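Local coordinates for predicted sugar phosphatases of the HAD superfamily (Cytophaga hutchinsonii, PDB 2HX1), which probably hydrolyses phosphate esters of sugars as a magnesium-dependent phosphatase of the HAD superfamily, though its exact substrate is not established, at residues A[16-21]-A[226-231]; A[48-53]-A[215-220]; A[247-252]-A[272-277]. All blocks are in the same frame, centred on the assembly; numbering follows the deposited sequence.

Contact 1: residues A[16-21]-A[226-231]; sequences CIFFDA and REILMV. With MG (magnesium ion), chain E.
Phe-18 O takes two groups from the neighbouring strand: Val-231 N donates to it at 2.7 Å, and Met-230 CA sends a C-H toward it from 3.4 Å. The strands 16-19 and 228-231 run parallel, 18° apart, as central strands of the Rossmann-like HAD core. Phe-18 N returns a bond to Leu-229 O (2.7 Å). The layer of Phe-18, Ile-228 and Met-230 (a selenomethionine) lies under helix 208-218. Phe-18 CG stands anti to its own carbonyl carbon (chi1 -60°), which slides the ring beneath Ile-228; Ile-228 CG2 sits 3.5 Å from the Phe-18 ring centroid and only 7° off the normal, a centred CH-pi contact. A leucine here has no ring face to offer, and the Ile-228 methyl would probably lose its CH-pi contact. In the other layer Ile-17 CG2 touches Val-231 CG2 at 3.7 Å and also lies over a face of the Phe-19 ring. Past the strand end, Asp-20 N bonds to Val-231 O (2.9 Å), fixing the metal-binding aspartate, probably the HAD nucleophile. Phe-22 O and Asp-233 also bind the magnesium, Lys-204 pairs with Asp-20 OD1, and Asp-20 OD2 coordinates the ion at 2.0 Å.

Contact 2: residues A[48-53]-A[215-220]; sequences DYYIVT and DMLRQK
Asp-48 meets Lys-220 head on at the outer end of the contact. The salt bridge is lopsided and weak: Lys-220 NZ lies 3.3 Å from Asp-48 OD1 and 3.9 Å from Asp-48 OD2. The lysine reaches this far because its chain is extended beyond CG, after a first torsion (chi1 61°) that sets CG between the backbone N and the carbonyl carbon. A water donates to Asp-48 OD2 at 3.1 Å, but it is modelled too close to the lysine nitrogen for a bridging role to be trusted. Behind the carboxylate, Asp-48 CB rests on Leu-217 CD2 at 4.2 Å, so the residue has an apolar root and a charged end within one contact. Tyr-49 is turned away from the helix, onto the other face of the sheet, where its ring meets that of Phe-39 edge-to-face. This alternation is that of a strand in the three-layer alpha/beta sandwich of the HAD core, where helix 208-218 covers one face of the parallel sheet. Tyr-50, next in sequence, again points toward the helix. With chi1 at -68°, the ring leaves the strand on the side of its own backbone N and comes out next to Leu-217, the two side chains running antiparallel alongside one another. Leu-217 CG comes to the ring edge, near its plane, 4.1 Å from Tyr-50 CE2; Leu-217 also leans on Cys-16 of the adjoining strand. Further out, Tyr-50 OH passes 3.8 Å from CB of Met-216, a selenomethionine whose side chain stands roughly perpendicular to the tyrosine. Beyond Tyr-50 the strand draws away from 215-220, and Val-52 packs instead on Met-209 and Phe-210, earlier in the same helix.

Contact 3: residues A[247-252]-A[272-277]; sequences LDTALV and VPTHIC
Thr-249 and Thr-274 exchange side-chain-to-backbone bonds where the two segments first come together. Thr-249 N donates to Thr-274 OG1 at 2.9 Å, almost straight at 171°, and Thr-274 N donates to Thr-249 OG1 at 3.2 Å. The second bond depends on the Thr-249 torsion (chi1 58°), which holds OG1 between its backbone N and carbonyl carbon and within range of the turn before the second strand; Asn-243 OD1 is a further partner of this hydroxyl. From here regular parallel pairing takes over: His-275 N to Thr-249 O (3.0 Å), Leu-251 N to His-275 O (2.9 Å) and Cys-277 N to Leu-251 O (2.8 Å). The two strands belong to a beta-alpha-beta crossover, connected through helix 262-269. Strand 275-277 is the outermost on this side of the sheet within the chain. The closer apolar packing is on the Leu-251 face, where Leu-251 CB meets Pro-273 CG at 3.9 Å and Ile-239 of helix 235-245 touches both residues. Ile-276 follows on that face more loosely. The opposite face has only longer apolar contacts, the nearest being Val-252 CG1 to Cys-277 CB at 4.2 Å. Toward the partly exposed side the contacts turn polar: Tyr-14 OH is hydrogen-bonded to both Asp-248 OD2 and His-275 NE2, while Glu-5 OE2 takes up His-275 ND1. There the Thr-274 side chain stands roughly perpendicular to that of Asp-248, its CG2 3.8 Å from Asp-248 OD2. Within 272-277, the same methyl lies over one face of the His-275 ring, near its rim. Lys-94 of the second subunit packs against Thr-274.

In the fold
All three contacts belong to one parallel six-stranded sheet. Contact 1 lies in its middle and is almost wholly buried; contact 3 extends the sheet to an outer strand, and contact 2 is instead strand against helix. Contacts 1 and 3 are joined by backbone pairing of Met-230 with Asp-248 and Ala-250, contacts 1 and 2 by that of Ile-17 and Phe-19 with Tyr-50. The centres of contacts 2 and 3 are about 18 Å apart, without touching. Backbone bonds dominate contacts 1 and 3, threonine hydroxyls adding to the latter, whereas side chains alone make contact 2, ending in a weak surface salt bridge. Contact 1 alone holds a magnesium ligand.

Contact 1: residues A[16-21]-A[226-231]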
ATOM      1  N   CYS A  16      38.232  -0.889   3.085  1.00 26.89           N
ATOM      2  CA  CYS A  16      37.652  -0.573   1.769  1.00 24.24           C
ATOM      3  C   CYS A  16      36.447   0.320   1.910  1.00 24.14           C
ATOM      4  O   CYS A  16      35.720   0.227   2.901  1.00 21.32           O
ATOM      5  CB  CYS A  16      37.254  -1.845   1.040  1.00 26.84           C
ATOM      6  SG  CYS A  16      36.883  -1.613  -0.708  1.00 25.38           S
ATOM      7  N   ILE A  17      36.274   1.229   0.950  1.00 21.87           N
ATOM      8  CA  ILE A  17      35.090   2.074   0.884  1.00 21.28           C
ATOM      9  C   ILE A  17      34.193   1.557  -0.246  1.00 21.79           C
ATOM     10  O   ILE A  17      34.680   1.220  -1.332  1.00 24.19           O
ATOM     11  CB  ILE A  17      35.461   3.594   0.632  1.00 23.29           C
ATOM     12  CG1 ILE A  17      36.647   4.026   1.495  1.00 23.12           C
ATOM     13  CG2 ILE A  17      34.280   4.522   0.915  1.00 20.91           C
ATOM     14  CD1 ILE A  17      36.349   3.973   2.999  1.00 22.60           C
ATOM     15  N   PHE A  18      32.896   1.454   0.022  1.00 21.31           N
ATOM     16  CA  PHE A  18      31.884   1.308  -1.029  1.00 22.41           C
ATOM     17  C   PHE A  18      31.147   2.643  -1.188  1.00 22.36           C
ATOM     18  O   PHE A  18      30.597   3.156  -0.234  1.00 19.65           O
ATOM     19  CB  PHE A  18      30.837   0.212  -0.723  1.00 23.39           C
ATOM     20  CG  PHE A  18      31.401  -1.191  -0.557  1.00 23.13           C
ATOM     21  CD1 PHE A  18      32.699  -1.515  -0.888  1.00 20.76           C
ATOM     22  CD2 PHE A  18      30.575  -2.215  -0.115  1.00 27.11           C
ATOM     23  CE1 PHE A  18      33.174  -2.814  -0.737  1.00 22.71           C
ATOM     24  CE2 PHE A  18      31.071  -3.504   0.062  1.00 17.16           C
ATOM     25  CZ  PHE A  18      32.352  -3.795  -0.278  1.00 22.00           C
ATOM     26  N   PHE A  19      31.188   3.198  -2.402  1.00 20.71           N
ATOM     27  CA  PHE A  19      30.549   4.461  -2.714  1.00 21.37           C
ATOM     28  C   PHE A  19      29.294   4.216  -3.563  1.00 20.30           C
ATOM     29  O   PHE A  19      29.390   3.571  -4.579  1.00 19.44           O
ATOM     30  CB  PHE A  19      31.490   5.347  -3.537  1.00 22.61           C
ATOM     31  CG  PHE A  19      32.634   5.973  -2.756  1.00 23.43           C
ATOM     32  CD1 PHE A  19      32.422   7.055  -1.922  1.00 25.17           C
ATOM     33  CD2 PHE A  19      33.910   5.511  -2.901  1.00 18.94           C
ATOM     34  CE1 PHE A  19      33.451   7.635  -1.238  1.00 27.83           C
ATOM     35  CE2 PHE A  19      34.947   6.088  -2.205  1.00 25.83           C
ATOM     36  CZ  PHE A  19      34.727   7.160  -1.409  1.00 26.84           C
ATOM     37  N   ASP A  20      28.129   4.693  -3.120  1.00 19.48           N
ATOM     38  CA  ASP A  20      27.022   4.976  -4.024  1.00 22.20           C
ATOM     39  C   ASP A  20      27.479   6.123  -4.947  1.00 22.99           C
ATOM     40  O   ASP A  20      28.350   6.902  -4.547  1.00 21.96           O
ATOM     41  CB  ASP A  20      25.776   5.375  -3.224  1.00 24.13           C
ATOM     42  CG  ASP A  20      24.621   5.819  -4.100  1.00 22.83           C
ATOM     43  OD1 ASP A  20      24.344   5.164  -5.115  1.00 22.32           O
ATOM     44  OD2 ASP A  20      23.987   6.839  -3.768  1.00 22.89           O
ATOM     45  N   ALA A  21      26.933   6.219  -6.166  1.00 22.57           N
ATOM     46  CA  ALA A  21      27.395   7.248  -7.120  1.00 23.56           C
ATOM     47  C   ALA A  21      26.497   8.480  -7.022  1.00 23.95           C
ATOM     48  O   ALA A  21      26.933   9.491  -6.512  1.00 23.83           O
ATOM     49  CB  ALA A  21      27.478   6.729  -8.537  1.00 22.99           C
ATOM     50  N   ARG A 226      32.706  -5.100   9.041  1.00 29.36           N
ATOM     51  CA  ARG A 226      32.723  -3.818   9.746  1.00 35.00           C
ATOM     52  C   ARG A 226      33.942  -2.954   9.393  1.00 33.01           C
ATOM     53  O   ARG A 226      34.004  -1.800   9.798  1.00 35.77           O
ATOM     54  CB  ARG A 226      32.692  -4.053  11.256  1.00 35.31           C
ATOM     55  CG  ARG A 226      34.001  -4.642  11.824  1.00 39.93           C
ATOM     56  CD  ARG A 226      33.845  -5.136  13.277  1.00 45.82           C
ATOM     57  NE  ARG A 226      33.228  -4.135  14.155  1.00 60.42           N
ATOM     58  CZ  ARG A 226      32.082  -4.330  14.810  1.00 65.03           C
ATOM     59  NH1 ARG A 226      31.575  -3.385  15.590  1.00 66.44           N
ATOM     60  N   GLU A 227      34.920  -3.525   8.687  1.00 30.30           N
ATOM     61  CA  GLU A 227      36.092  -2.778   8.193  1.00 27.62           C
ATOM     62  C   GLU A 227      35.851  -2.253   6.769  1.00 23.79           C
ATOM     63  O   GLU A 227      36.758  -1.783   6.114  1.00 23.60           O
ATOM     64  CB  GLU A 227      37.352  -3.652   8.225  1.00 25.83           C
ATOM     65  CG  GLU A 227      37.789  -4.048   9.637  1.00 30.31           C
ATOM     66  CD  GLU A 227      38.979  -5.009   9.650  1.00 28.97           C
ATOM     67  OE1 GLU A 227      39.107  -5.863   8.746  1.00 34.63           O
ATOM     68  OE2 GLU A 227      39.800  -4.920  10.570  1.00 42.25           O
ATOM     69  N   ILE A 228      34.624  -2.379   6.294  1.00 23.80           N
ATOM     70  CA  ILE A 228      34.194  -1.772   5.054  1.00 22.14           C
ATOM     71  C   ILE A 228      33.189  -0.655   5.378  1.00 23.30           C
ATOM     72  O   ILE A 228      32.303  -0.837   6.208  1.00 23.33           O
ATOM     73  CB  ILE A 228      33.555  -2.814   4.155  1.00 22.40           C
ATOM     74  CG1 ILE A 228      34.594  -3.893   3.767  1.00 23.71           C
ATOM     75  CG2 ILE A 228      32.974  -2.151   2.930  1.00 22.09           C
ATOM     76  CD1 ILE A 228      33.990  -5.124   3.013  1.00 18.85           C
ATOM     77  N   LEU A 229      33.333   0.499   4.718  1.00 22.79           N
ATOM     78  CA  LEU A 229      32.374   1.624   4.878  1.00 21.15           C
ATOM     79  C   LEU A 229      31.506   1.824   3.616  1.00 20.09           C
ATOM     80  O   LEU A 229      32.033   2.069   2.529  1.00 21.15           O
ATOM     81  CB  LEU A 229      33.145   2.902   5.221  1.00 19.04           C
ATOM     82  CG  LEU A 229      32.311   4.133   5.541  1.00 19.29           C
ATOM     83  CD1 LEU A 229      31.432   3.882   6.748  1.00 15.74           C
ATOM     84  CD2 LEU A 229      33.175   5.389   5.700  1.00 16.34           C
HETATM   85  N   MSE A 230      30.187   1.676   3.764  1.00 19.71           N
HETATM   86  CA  MSE A 230      29.243   1.977   2.682  1.00 20.67           C
HETATM   87  C   MSE A 230      28.842   3.430   2.810  1.00 19.44           C
HETATM   88  O   MSE A 230      28.312   3.834   3.837  1.00 21.28           O
HETATM   89  CB  MSE A 230      27.979   1.102   2.730  1.00 19.06           C
HETATM   90  CG  MSE A 230      26.848   1.583   1.775  1.00 24.58           C
HETATM   91 SE   MSE A 230      27.276   1.128  -0.067  0.70 29.23          SE
HETATM   92  CE  MSE A 230      26.635   2.585  -1.174  1.00 22.50           C
ATOM     93  N   VAL A 231      29.058   4.201   1.751  1.00 19.66           N
ATOM     94  CA  VAL A 231      28.788   5.652   1.744  1.00 17.79           C
ATOM     95  C   VAL A 231      27.615   5.954   0.824  1.00 18.77           C
ATOM     96  O   VAL A 231      27.657   5.671  -0.380  1.00 19.14           O
ATOM     97  CB  VAL A 231      30.079   6.428   1.302  1.00 19.93           C
ATOM     98  CG1 VAL A 231      29.828   7.925   1.255  1.00 20.61           C
ATOM     99  CG2 VAL A 231      31.260   6.077   2.255  1.00 21.15           C
TER
HETATM  100 MG    MG E 300      22.416   7.925  -4.232  1.00 20.52          MG
HETATM  101  O   HOH W   1      22.346   6.807  -5.950  1.00 16.52           O
HETATM  102  O   HOH W   2      21.365   6.353  -3.208  1.00 20.67           O
HETATM  103  O   HOH W   3      20.834   8.994  -4.816  1.00 20.47           O

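Contact 2: residues A[48-53]-A[215-220]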
ATOM      1  N   ASP A  48      41.598   0.782  -0.792  1.00 27.19           N
ATOM      2  CA  ASP A  48      40.710   0.237  -1.808  1.00 27.80           C
ATOM      3  C   ASP A  48      39.338   0.898  -1.761  1.00 26.90           C
ATOM      4  O   ASP A  48      38.899   1.406  -0.712  1.00 24.10           O
ATOM      5  CB  ASP A  48      40.574  -1.283  -1.635  1.00 26.99           C
ATOM      6  CG  ASP A  48      41.880  -2.006  -1.943  1.00 39.65           C
ATOM      7  OD1 ASP A  48      42.321  -1.908  -3.111  1.00 44.17           O
ATOM      8  OD2 ASP A  48      42.486  -2.615  -1.019  1.00 41.75           O
ATOM      9  N   TYR A  49      38.661   0.883  -2.907  1.00 25.44           N
ATOM     10  CA  TYR A  49      37.292   1.324  -2.958  1.00 24.20           C
ATOM     11  C   TYR A  49      36.599   0.635  -4.135  1.00 22.33           C
ATOM     12  O   TYR A  49      37.262   0.138  -5.051  1.00 21.88           O
ATOM     13  CB  TYR A  49      37.235   2.859  -3.095  1.00 28.55           C
ATOM     14  CG  TYR A  49      37.585   3.272  -4.488  1.00 28.59           C
ATOM     15  CD1 TYR A  49      36.627   3.225  -5.500  1.00 28.14           C
ATOM     16  CD2 TYR A  49      38.893   3.635  -4.822  1.00 33.38           C
ATOM     17  CE1 TYR A  49      36.944   3.533  -6.797  1.00 35.06           C
ATOM     18  CE2 TYR A  49      39.231   3.973  -6.153  1.00 37.47           C
ATOM     19  CZ  TYR A  49      38.240   3.912  -7.130  1.00 38.28           C
ATOM     20  OH  TYR A  49      38.501   4.217  -8.444  1.00 42.23           O
ATOM     21  N   TYR A  50      35.270   0.581  -4.069  1.00 21.48           N
ATOM     22  CA  TYR A  50      34.409   0.217  -5.192  1.00 22.14           C
ATOM     23  C   TYR A  50      33.293   1.218  -5.252  1.00 22.44           C
ATOM     24  O   TYR A  50      32.957   1.854  -4.237  1.00 23.57           O
ATOM     25  CB  TYR A  50      33.773  -1.151  -5.035  1.00 21.18           C
ATOM     26  CG  TYR A  50      34.728  -2.297  -5.115  1.00 23.81           C
ATOM     27  CD1 TYR A  50      35.113  -2.829  -6.346  1.00 24.85           C
ATOM     28  CD2 TYR A  50      35.244  -2.869  -3.955  1.00 22.64           C
ATOM     29  CE1 TYR A  50      36.010  -3.910  -6.409  1.00 26.68           C
ATOM     30  CE2 TYR A  50      36.122  -3.910  -4.010  1.00 25.43           C
ATOM     31  CZ  TYR A  50      36.506  -4.431  -5.230  1.00 27.13           C
ATOM     32  OH  TYR A  50      37.368  -5.488  -5.240  1.00 27.04           O
ATOM     33  N   ILE A  51      32.703   1.329  -6.438  1.00 21.58           N
ATOM     34  CA  ILE A  51      31.437   2.010  -6.618  1.00 20.94           C
ATOM     35  C   ILE A  51      30.384   0.915  -6.727  1.00 21.44           C
ATOM     36  O   ILE A  51      30.550  -0.006  -7.517  1.00 20.32           O
ATOM     37  CB  ILE A  51      31.465   2.912  -7.892  1.00 22.91           C
ATOM     38  CG1 ILE A  51      32.444   4.080  -7.668  1.00 28.27           C
ATOM     39  CG2 ILE A  51      30.067   3.370  -8.238  1.00 20.55           C
ATOM     40  CD1 ILE A  51      32.766   4.890  -8.862  1.00 30.14           C
ATOM     41  N   VAL A  52      29.336   1.004  -5.908  1.00 21.77           N
ATOM     42  CA  VAL A  52      28.278   0.004  -5.843  1.00 19.78           C
ATOM     43  C   VAL A  52      27.003   0.803  -6.164  1.00 21.80           C
ATOM     44  O   VAL A  52      26.581   1.669  -5.389  1.00 21.60           O
ATOM     45  CB  VAL A  52      28.194  -0.639  -4.459  1.00 18.36           C
ATOM     46  CG1 VAL A  52      27.063  -1.619  -4.405  1.00 19.28           C
ATOM     47  CG2 VAL A  52      29.530  -1.287  -4.121  1.00 17.82           C
ATOM     48  N   THR A  53      26.432   0.519  -7.328  1.00 19.21           N
ATOM     49  CA  THR A  53      25.411   1.336  -7.907  1.00 18.85           C
ATOM     50  C   THR A  53      24.274   0.468  -8.436  1.00 19.19           C
ATOM     51  O   THR A  53      24.517  -0.638  -8.968  1.00 19.46           O
ATOM     52  CB  THR A  53      26.004   2.161  -9.055  1.00 19.15           C
ATOM     53  OG1 THR A  53      24.988   2.995  -9.639  1.00 21.03           O
ATOM     54  CG2 THR A  53      26.604   1.260 -10.132  1.00 21.35           C
ATOM     55  N   ASP A 215      33.942 -10.760  -1.156  1.00 23.62           N
ATOM     56  CA  ASP A 215      34.671 -11.975  -1.520  1.00 27.41           C
ATOM     57  C   ASP A 215      35.985 -11.637  -2.266  1.00 26.95           C
ATOM     58  O   ASP A 215      36.998 -12.273  -2.036  1.00 26.00           O
ATOM     59  CB  ASP A 215      33.790 -12.872  -2.406  1.00 29.88           C
ATOM     60  CG  ASP A 215      34.433 -14.195  -2.695  1.00 39.30           C
ATOM     61  OD1 ASP A 215      34.773 -14.911  -1.721  1.00 43.07           O
ATOM     62  OD2 ASP A 215      34.604 -14.514  -3.890  1.00 48.56           O
HETATM   63  N   MSE A 216      35.966 -10.643  -3.157  1.00 25.18           N
HETATM   64  CA  MSE A 216      37.190 -10.240  -3.839  1.00 27.28           C
HETATM   65  C   MSE A 216      38.211  -9.697  -2.855  1.00 25.26           C
HETATM   66  O   MSE A 216      39.388  -9.993  -2.955  1.00 25.07           O
HETATM   67  CB  MSE A 216      36.901  -9.219  -4.931  1.00 26.34           C
HETATM   68  CG  MSE A 216      36.180  -9.868  -6.106  1.00 33.58           C
HETATM   69 SE   MSE A 216      36.097  -8.735  -7.640  0.70 35.41          SE
HETATM   70  CE  MSE A 216      38.072  -8.899  -8.284  1.00 56.80           C
ATOM     71  N   LEU A 217      37.773  -8.892  -1.897  1.00 24.40           N
ATOM     72  CA  LEU A 217      38.706  -8.331  -0.919  1.00 24.75           C
ATOM     73  C   LEU A 217      39.311  -9.449  -0.070  1.00 25.83           C
ATOM     74  O   LEU A 217      40.515  -9.495   0.186  1.00 24.71           O
ATOM     75  CB  LEU A 217      38.023  -7.259  -0.053  1.00 26.47           C
ATOM     76  CG  LEU A 217      37.664  -5.937  -0.778  1.00 25.72           C
ATOM     77  CD1 LEU A 217      36.537  -5.179  -0.074  1.00 18.77           C
ATOM     78  CD2 LEU A 217      38.875  -5.055  -0.995  1.00 25.16           C
ATOM     79  N   ARG A 218      38.478 -10.389   0.331  1.00 26.35           N
ATOM     80  CA  ARG A 218      38.942 -11.499   1.123  1.00 29.57           C
ATOM     81  C   ARG A 218      40.006 -12.329   0.431  1.00 30.98           C
ATOM     82  O   ARG A 218      40.825 -12.955   1.136  1.00 30.18           O
ATOM     83  CB  ARG A 218      37.769 -12.391   1.562  1.00 29.54           C
ATOM     84  CG  ARG A 218      37.028 -11.833   2.762  1.00 34.06           C
ATOM     85  CD  ARG A 218      35.932 -12.790   3.259  1.00 37.14           C
ATOM     86  NE  ARG A 218      36.464 -13.938   4.009  1.00 51.13           N
ATOM     87  CZ  ARG A 218      36.870 -13.919   5.291  1.00 48.68           C
ATOM     88  NH1 ARG A 218      36.840 -12.803   6.013  1.00 44.36           N
ATOM     89  NH2 ARG A 218      37.330 -15.045   5.854  1.00 45.58           N
ATOM     90  N   GLN A 219      40.024 -12.333  -0.913  1.00 30.67           N
ATOM     91  CA  GLN A 219      41.055 -13.080  -1.658  1.00 32.37           C
ATOM     92  C   GLN A 219      42.454 -12.445  -1.583  1.00 31.79           C
ATOM     93  O   GLN A 219      43.440 -13.047  -2.047  1.00 32.46           O
ATOM     94  CB  GLN A 219      40.669 -13.259  -3.137  1.00 30.57           C
ATOM     95  CG  GLN A 219      39.474 -14.179  -3.360  1.00 35.91           C
ATOM     96  CD  GLN A 219      39.017 -14.204  -4.832  1.00 40.37           C
ATOM     97  OE1 GLN A 219      37.814 -14.245  -5.125  1.00 55.39           O
ATOM     98  NE2 GLN A 219      39.982 -14.166  -5.760  1.00 53.66           N
ATOM     99  N   LYS A 220      42.553 -11.221  -1.085  1.00 30.82           N
ATOM    100  CA  LYS A 220      43.842 -10.551  -1.036  1.00 30.34           C
ATOM    101  C   LYS A 220      44.183  -9.926   0.320  1.00 28.77           C
ATOM    102  O   LYS A 220      45.276  -9.408   0.502  1.00 29.56           O
ATOM    103  CB  LYS A 220      43.964  -9.505  -2.153  1.00 30.71           C
ATOM    104  CG  LYS A 220      42.941  -8.407  -2.095  1.00 33.66           C
ATOM    105  CD  LYS A 220      43.249  -7.337  -3.155  1.00 40.25           C
ATOM    106  CE  LYS A 220      42.095  -6.315  -3.275  1.00 42.07           C
ATOM    107  NZ  LYS A 220      42.475  -5.087  -4.057  1.00 51.04           N
TER
HETATM  108  O   HOH W   4      44.384  -4.241  -2.835  1.00 42.16           O

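Contact 3: residues A[247-252]-A[272-277]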
ATOM      1  N   LEU A 247      28.030  -4.094   7.140  1.00 23.87           N
ATOM      2  CA  LEU A 247      28.992  -3.029   6.809  1.00 23.22           C
ATOM      3  C   LEU A 247      28.785  -1.849   7.757  1.00 23.56           C
ATOM      4  O   LEU A 247      27.700  -1.669   8.296  1.00 22.75           O
ATOM      5  CB  LEU A 247      28.826  -2.568   5.358  1.00 24.66           C
ATOM      6  CG  LEU A 247      28.876  -3.634   4.258  1.00 24.18           C
ATOM      7  CD1 LEU A 247      28.638  -2.999   2.883  1.00 24.87           C
ATOM      8  CD2 LEU A 247      30.228  -4.368   4.315  1.00 25.27           C
ATOM      9  N   ASP A 248      29.826  -1.051   7.997  1.00 24.10           N
ATOM     10  CA  ASP A 248      29.566   0.268   8.608  1.00 24.21           C
ATOM     11  C   ASP A 248      28.991   1.098   7.477  1.00 22.02           C
ATOM     12  O   ASP A 248      29.195   0.786   6.296  1.00 18.68           O
ATOM     13  CB  ASP A 248      30.820   0.925   9.158  1.00 24.86           C
ATOM     14  CG  ASP A 248      31.154   0.477  10.578  1.00 30.74           C
ATOM     15  OD1 ASP A 248      30.485  -0.427  11.124  1.00 23.74           O
ATOM     16  OD2 ASP A 248      32.112   1.042  11.143  1.00 27.20           O
ATOM     17  N   THR A 249      28.251   2.125   7.847  1.00 21.82           N
ATOM     18  CA  THR A 249      27.617   3.005   6.909  1.00 21.41           C
ATOM     19  C   THR A 249      27.817   4.492   7.246  1.00 21.74           C
ATOM     20  O   THR A 249      27.745   4.901   8.401  1.00 22.49           O
ATOM     21  CB  THR A 249      26.095   2.688   6.814  1.00 22.42           C
ATOM     22  OG1 THR A 249      25.488   2.816   8.113  1.00 20.45           O
ATOM     23  CG2 THR A 249      25.897   1.291   6.258  1.00 18.64           C
ATOM     24  N   ALA A 250      27.997   5.295   6.207  1.00 20.58           N
ATOM     25  CA  ALA A 250      28.073   6.737   6.357  1.00 20.65           C
ATOM     26  C   ALA A 250      27.029   7.371   5.473  1.00 19.86           C
ATOM     27  O   ALA A 250      27.049   7.196   4.246  1.00 22.38           O
ATOM     28  CB  ALA A 250      29.488   7.263   6.012  1.00 16.69           C
ATOM     29  N   LEU A 251      26.077   8.044   6.102  1.00 18.83           N
ATOM     30  CA  LEU A 251      25.111   8.888   5.408  1.00 20.91           C
ATOM     31  C   LEU A 251      25.770  10.217   5.040  1.00 22.25           C
ATOM     32  O   LEU A 251      26.221  10.967   5.924  1.00 20.88           O
ATOM     33  CB  LEU A 251      23.907   9.215   6.296  1.00 18.91           C
ATOM     34  CG  LEU A 251      22.837  10.048   5.569  1.00 24.66           C
ATOM     35  CD1 LEU A 251      22.137   9.234   4.445  1.00 17.93           C
ATOM     36  CD2 LEU A 251      21.814  10.614   6.527  1.00 20.32           C
ATOM     37  N   VAL A 252      25.788  10.521   3.750  1.00 22.45           N
ATOM     38  CA  VAL A 252      26.136  11.884   3.304  1.00 21.70           C
ATOM     39  C   VAL A 252      24.895  12.721   3.044  1.00 22.42           C
ATOM     40  O   VAL A 252      23.805  12.192   2.790  1.00 22.05           O
ATOM     41  CB  VAL A 252      27.057  11.910   2.095  1.00 20.70           C
ATOM     42  CG1 VAL A 252      28.422  11.437   2.519  1.00 12.08           C
ATOM     43  CG2 VAL A 252      26.481  11.108   0.932  1.00 17.78           C
ATOM     44  N   VAL A 272      19.462   3.615  11.053  1.00 23.39           N
ATOM     45  CA  VAL A 272      20.510   4.404  11.691  1.00 22.49           C
ATOM     46  C   VAL A 272      21.868   4.200  11.018  1.00 21.59           C
ATOM     47  O   VAL A 272      22.374   3.082  10.933  1.00 19.93           O
ATOM     48  CB  VAL A 272      20.570   4.059  13.205  1.00 23.40           C
ATOM     49  CG1 VAL A 272      21.529   4.982  13.944  1.00 23.59           C
ATOM     50  CG2 VAL A 272      19.183   4.175  13.786  1.00 22.28           C
ATOM     51  N   PRO A 273      22.477   5.297  10.536  1.00 21.76           N
ATOM     52  CA  PRO A 273      23.822   5.153   9.986  1.00 22.45           C
ATOM     53  C   PRO A 273      24.895   5.142  11.083  1.00 22.64           C
ATOM     54  O   PRO A 273      24.719   5.790  12.121  1.00 20.14           O
ATOM     55  CB  PRO A 273      23.966   6.387   9.083  1.00 23.75           C
ATOM     56  CG  PRO A 273      22.945   7.343   9.521  1.00 25.48           C
ATOM     57  CD  PRO A 273      22.005   6.684  10.485  1.00 22.93           C
ATOM     58  N   THR A 274      25.990   4.415  10.850  1.00 21.99           N
ATOM     59  CA  THR A 274      27.140   4.446  11.759  1.00 22.18           C
ATOM     60  C   THR A 274      27.602   5.903  11.917  1.00 23.52           C
ATOM     61  O   THR A 274      27.843   6.362  13.033  1.00 24.25           O
ATOM     62  CB  THR A 274      28.316   3.551  11.289  1.00 23.45           C
ATOM     63  OG1 THR A 274      27.820   2.333  10.680  1.00 17.64           O
ATOM     64  CG2 THR A 274      29.274   3.221  12.478  1.00 21.44           C
ATOM     65  N   HIS A 275      27.668   6.640  10.800  1.00 22.74           N
ATOM     66  CA  HIS A 275      28.182   7.998  10.801  1.00 21.61           C
ATOM     67  C   HIS A 275      27.363   8.888   9.868  1.00 23.11           C
ATOM     68  O   HIS A 275      26.721   8.395   8.936  1.00 17.72           O
ATOM     69  CB  HIS A 275      29.616   8.023  10.287  1.00 23.17           C
ATOM     70  CG  HIS A 275      30.554   7.141  11.028  1.00 20.61           C
ATOM     71  ND1 HIS A 275      30.926   7.376  12.332  1.00 28.20           N
ATOM     72  CD2 HIS A 275      31.204   6.014  10.643  1.00 26.30           C
ATOM     73  CE1 HIS A 275      31.760   6.421  12.722  1.00 25.67           C
ATOM     74  NE2 HIS A 275      31.943   5.584  11.713  1.00 20.53           N
ATOM     75  N   ILE A 276      27.395  10.192  10.134  1.00 24.02           N
ATOM     76  CA  ILE A 276      26.771  11.176   9.269  1.00 23.38           C
ATOM     77  C   ILE A 276      27.850  12.159   8.889  1.00 24.48           C
ATOM     78  O   ILE A 276      28.633  12.557   9.750  1.00 23.08           O
ATOM     79  CB  ILE A 276      25.556  11.878   9.914  1.00 25.19           C
ATOM     80  CG1 ILE A 276      24.544  10.821  10.376  1.00 26.99           C
ATOM     81  CG2 ILE A 276      24.912  12.874   8.885  1.00 22.03           C
ATOM     82  CD1 ILE A 276      23.381  11.332  11.216  1.00 19.54           C
ATOM     83  N   CYS A 277      27.946  12.457   7.590  1.00 24.49           N
ATOM     84  CA  CYS A 277      28.946  13.388   7.058  1.00 24.12           C
ATOM     85  C   CYS A 277      28.252  14.355   6.121  1.00 25.58           C
ATOM     86  O   CYS A 277      27.257  14.011   5.494  1.00 25.11           O
ATOM     87  CB  CYS A 277      30.019  12.656   6.249  1.00 25.47           C
ATOM     88  SG  CYS A 277      30.870  11.301   7.059  1.00 26.90           S
TER